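PDB 2Q02: putative cytoplasmic protein from Salmonella typhimurium LT2, which binds zinc in a xylose isomerase-like TIM barrel and may act as an isomerase, although its substrate and reaction are not established. Local coordinates for residues A[211-216]-A[247-252]. Residues are numbered along the deposited sequence; the frame is centred on the assembly and turned at random.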
loop_
_atom_site.group_PDB
_atom_site.type_symbol
_atom_site.label_atom_id
_atom_site.label_comp_id
_atom_site.label_asym_id
_atom_site.label_seq_id
_atom_site.Cartn_x
_atom_site.Cartn_y
_atom_site.Cartn_z
ATOM N N ALA A 211 -0.309 -10.354 -12.806
ATOM C CA ALA A 211 -1.405 -10.031 -11.871
ATOM C C ALA A 211 -0.907 -10.157 -10.424
ATOM O O ALA A 211 0.195 -10.643 -10.184
ATOM C CB ALA A 211 -2.613 -10.943 -12.101
ATOM N N ASP A 212 -1.721 -9.710 -9.475
ATOM C CA ASP A 212 -1.365 -9.744 -8.053
ATOM C C ASP A 212 -0.999 -11.141 -7.531
ATOM O O ASP A 212 -0.177 -11.256 -6.617
ATOM C CB ASP A 212 -2.488 -9.157 -7.199
ATOM C CG ASP A 212 -2.650 -7.658 -7.395
ATOM O OD1 ASP A 212 -1.689 -6.989 -7.797
ATOM O OD2 ASP A 212 -3.750 -7.139 -7.155
ATOM N N GLU A 213 -1.573 -12.186 -8.120
ATOM C CA GLU A 213 -1.265 -13.574 -7.729
ATOM C C GLU A 213 0.243 -13.961 -7.835
ATOM O O GLU A 213 0.683 -14.908 -7.195
ATOM C CB GLU A 213 -2.144 -14.541 -8.555
ATOM C CG GLU A 213 -1.770 -16.018 -8.526
ATOM C CD GLU A 213 -1.708 -16.614 -7.127
ATOM O OE1 GLU A 213 -2.388 -16.067 -6.235
ATOM O OE2 GLU A 213 -0.985 -17.634 -6.927
ATOM N N GLN A 214 1.009 -13.234 -8.651
ATOM C CA GLN A 214 2.448 -13.489 -8.816
ATOM C C GLN A 214 3.295 -12.740 -7.790
ATOM O O GLN A 214 4.509 -12.905 -7.750
ATOM C CB GLN A 214 2.915 -13.080 -10.217
ATOM C CG GLN A 214 2.498 -14.017 -11.347
ATOM C CD GLN A 214 1.047 -13.837 -11.776
ATOM O OE1 GLN A 214 0.642 -12.771 -12.222
ATOM N NE2 GLN A 214 0.269 -14.883 -11.639
ATOM N N ARG A 215 2.664 -11.917 -6.965
ATOM C CA ARG A 215 3.404 -11.040 -6.083
ATOM C C ARG A 215 3.753 -11.772 -4.802
ATOM O O ARG A 215 2.878 -12.065 -3.974
ATOM C CB ARG A 215 2.627 -9.753 -5.791
ATOM C CG ARG A 215 2.519 -8.826 -6.987
ATOM C CD ARG A 215 1.549 -7.735 -6.738
ATOM N NE ARG A 215 2.013 -6.850 -5.688
ATOM C CZ ARG A 215 1.364 -5.761 -5.275
ATOM N NH1 ARG A 215 0.199 -5.400 -5.830
ATOM N NH2 ARG A 215 1.882 -5.030 -4.295
ATOM N N ILE A 216 5.043 -12.063 -4.663
ATOM C CA ILE A 216 5.586 -12.718 -3.474
ATOM C C ILE A 216 6.527 -11.741 -2.732
ATOM O O ILE A 216 6.238 -10.561 -2.641
ATOM C CB ILE A 216 6.234 -14.077 -3.839
ATOM C CG1 ILE A 216 7.432 -13.921 -4.798
ATOM C CG2 ILE A 216 5.188 -14.956 -4.468
ATOM C CD1 ILE A 216 8.049 -15.255 -5.224
ATOM N N PHE A 247 0.817 -10.644 -2.348
ATOM C CA PHE A 247 -0.596 -11.056 -2.587
ATOM C C PHE A 247 -0.817 -12.547 -2.924
ATOM O O PHE A 247 -1.951 -13.041 -2.852
ATOM C CB PHE A 247 -1.166 -10.268 -3.764
ATOM C CG PHE A 247 -1.751 -8.968 -3.396
ATOM C CD1 PHE A 247 -3.079 -8.882 -3.007
ATOM C CD2 PHE A 247 -0.987 -7.806 -3.477
ATOM C CE1 PHE A 247 -3.643 -7.661 -2.663
ATOM C CE2 PHE A 247 -1.536 -6.575 -3.154
ATOM C CZ PHE A 247 -2.874 -6.502 -2.745
ATOM N N SER A 248 0.236 -13.242 -3.334
ATOM C CA SER A 248 0.099 -14.616 -3.834
ATOM C C SER A 248 -0.638 -15.567 -2.890
ATOM O O SER A 248 -0.552 -15.445 -1.674
ATOM C CB SER A 248 1.486 -15.199 -4.119
ATOM O OG SER A 248 1.395 -16.582 -4.370
ATOM N N SER A 249 -1.335 -16.537 -3.460
ATOM C CA SER A 249 -1.962 -17.610 -2.685
ATOM C C SER A 249 -0.916 -18.547 -2.086
ATOM O O SER A 249 -1.216 -19.317 -1.180
ATOM C CB SER A 249 -2.933 -18.413 -3.557
ATOM O OG SER A 249 -2.246 -19.120 -4.576
ATOM N N GLN A 250 0.308 -18.504 -2.613
ATOM C CA GLN A 250 1.431 -19.257 -2.016
ATOM C C GLN A 250 1.638 -18.844 -0.541
ATOM O O GLN A 250 2.161 -19.611 0.258
ATOM C CB GLN A 250 2.751 -18.976 -2.758
ATOM C CG GLN A 250 2.953 -19.594 -4.163
ATOM C CD GLN A 250 4.278 -19.100 -4.806
ATOM O OE1 GLN A 250 5.381 -19.326 -4.268
ATOM N NE2 GLN A 250 4.161 -18.393 -5.935
ATOM N N LEU A 251 1.256 -17.614 -0.207
ATOM C CA LEU A 251 1.381 -17.100 1.157
ATOM C C LEU A 251 0.636 -17.939 2.192
ATOM O O LEU A 251 1.157 -18.159 3.292
ATOM C CB LEU A 251 0.862 -15.662 1.250
ATOM C CG LEU A 251 1.663 -14.589 0.514
ATOM C CD1 LEU A 251 0.842 -13.309 0.452
ATOM C CD2 LEU A 251 3.000 -14.314 1.173
ATOM N N ALA A 252 -0.575 -18.381 1.850
ATOM C CA ALA A 252 -1.409 -19.170 2.773
ATOM C C ALA A 252 -0.731 -20.430 3.298
ATOM O O ALA A 252 -1.085 -20.919 4.357
ATOM C CB ALA A 252 -2.727 -19.545 2.112
#
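Two loops of the TIM barrel, following its seventh and eighth strands, meet beside the zinc site through Arg-215 and Phe-247. The carbonyl oxygen of Arg-215 is held twice. Arg-215 O accepts from Phe-247 N at 3.0 Å and from Ser-248 N at 3.0 Å, and the two donors come from opposite faces of the carbonyl plane. This fixes the start of 247-252 against 211-216. The Arg-215 side chain runs alongside Phe-247. Phe-247 CE2 lies 3.4 Å from Arg-215 NH1, and CD2 sits over the centre of one guanidinium face. The planes are 55° apart, so this is not a parallel stack. In the guanidinium plane, Arg-215 NH1 makes a salt bridge to Asp-212 OD1 at 3.2 Å. The nitrogen approaches that oxygen from above the carboxylate plane. NE bonds to Ser-199 OG, and NH2 to the zinc ligands Asp-170 and Glu-245. Arg-215 is thus a second-shell residue that probably helps position both carboxylates. Asp-212 CB packs on Phe-247 CB at 3.8 Å.

Farther along, Glu-213 reaches Ser-249. Glu-213 OE1 accepts from Ser-249 N at 3.0 Å. In one of the two conformers of Ser-249, Glu-213 OE2 also accepts from Ser-249 OG at 3.1 Å. Both donors lie on the syn side, somewhat out of the carboxylate plane. The bend at chi2 (56°) brings the carboxylate back to 247-252, although the CB of Glu-213 points away from it. Ser-248 OG, anti to its own N (chi1 170°), accepts from Gln-250 N in an ST turn. Ile-216 CG2 rests on Ser-248 CB at 3.7 Å.

Phe-172 of helix 171-176 touches Asp-212 and Arg-215. The 211-216 loop segment lies between strand 193-198 and helix 226-235, while 247-252 lies in the loop between strand 242-244 and helix 256-271.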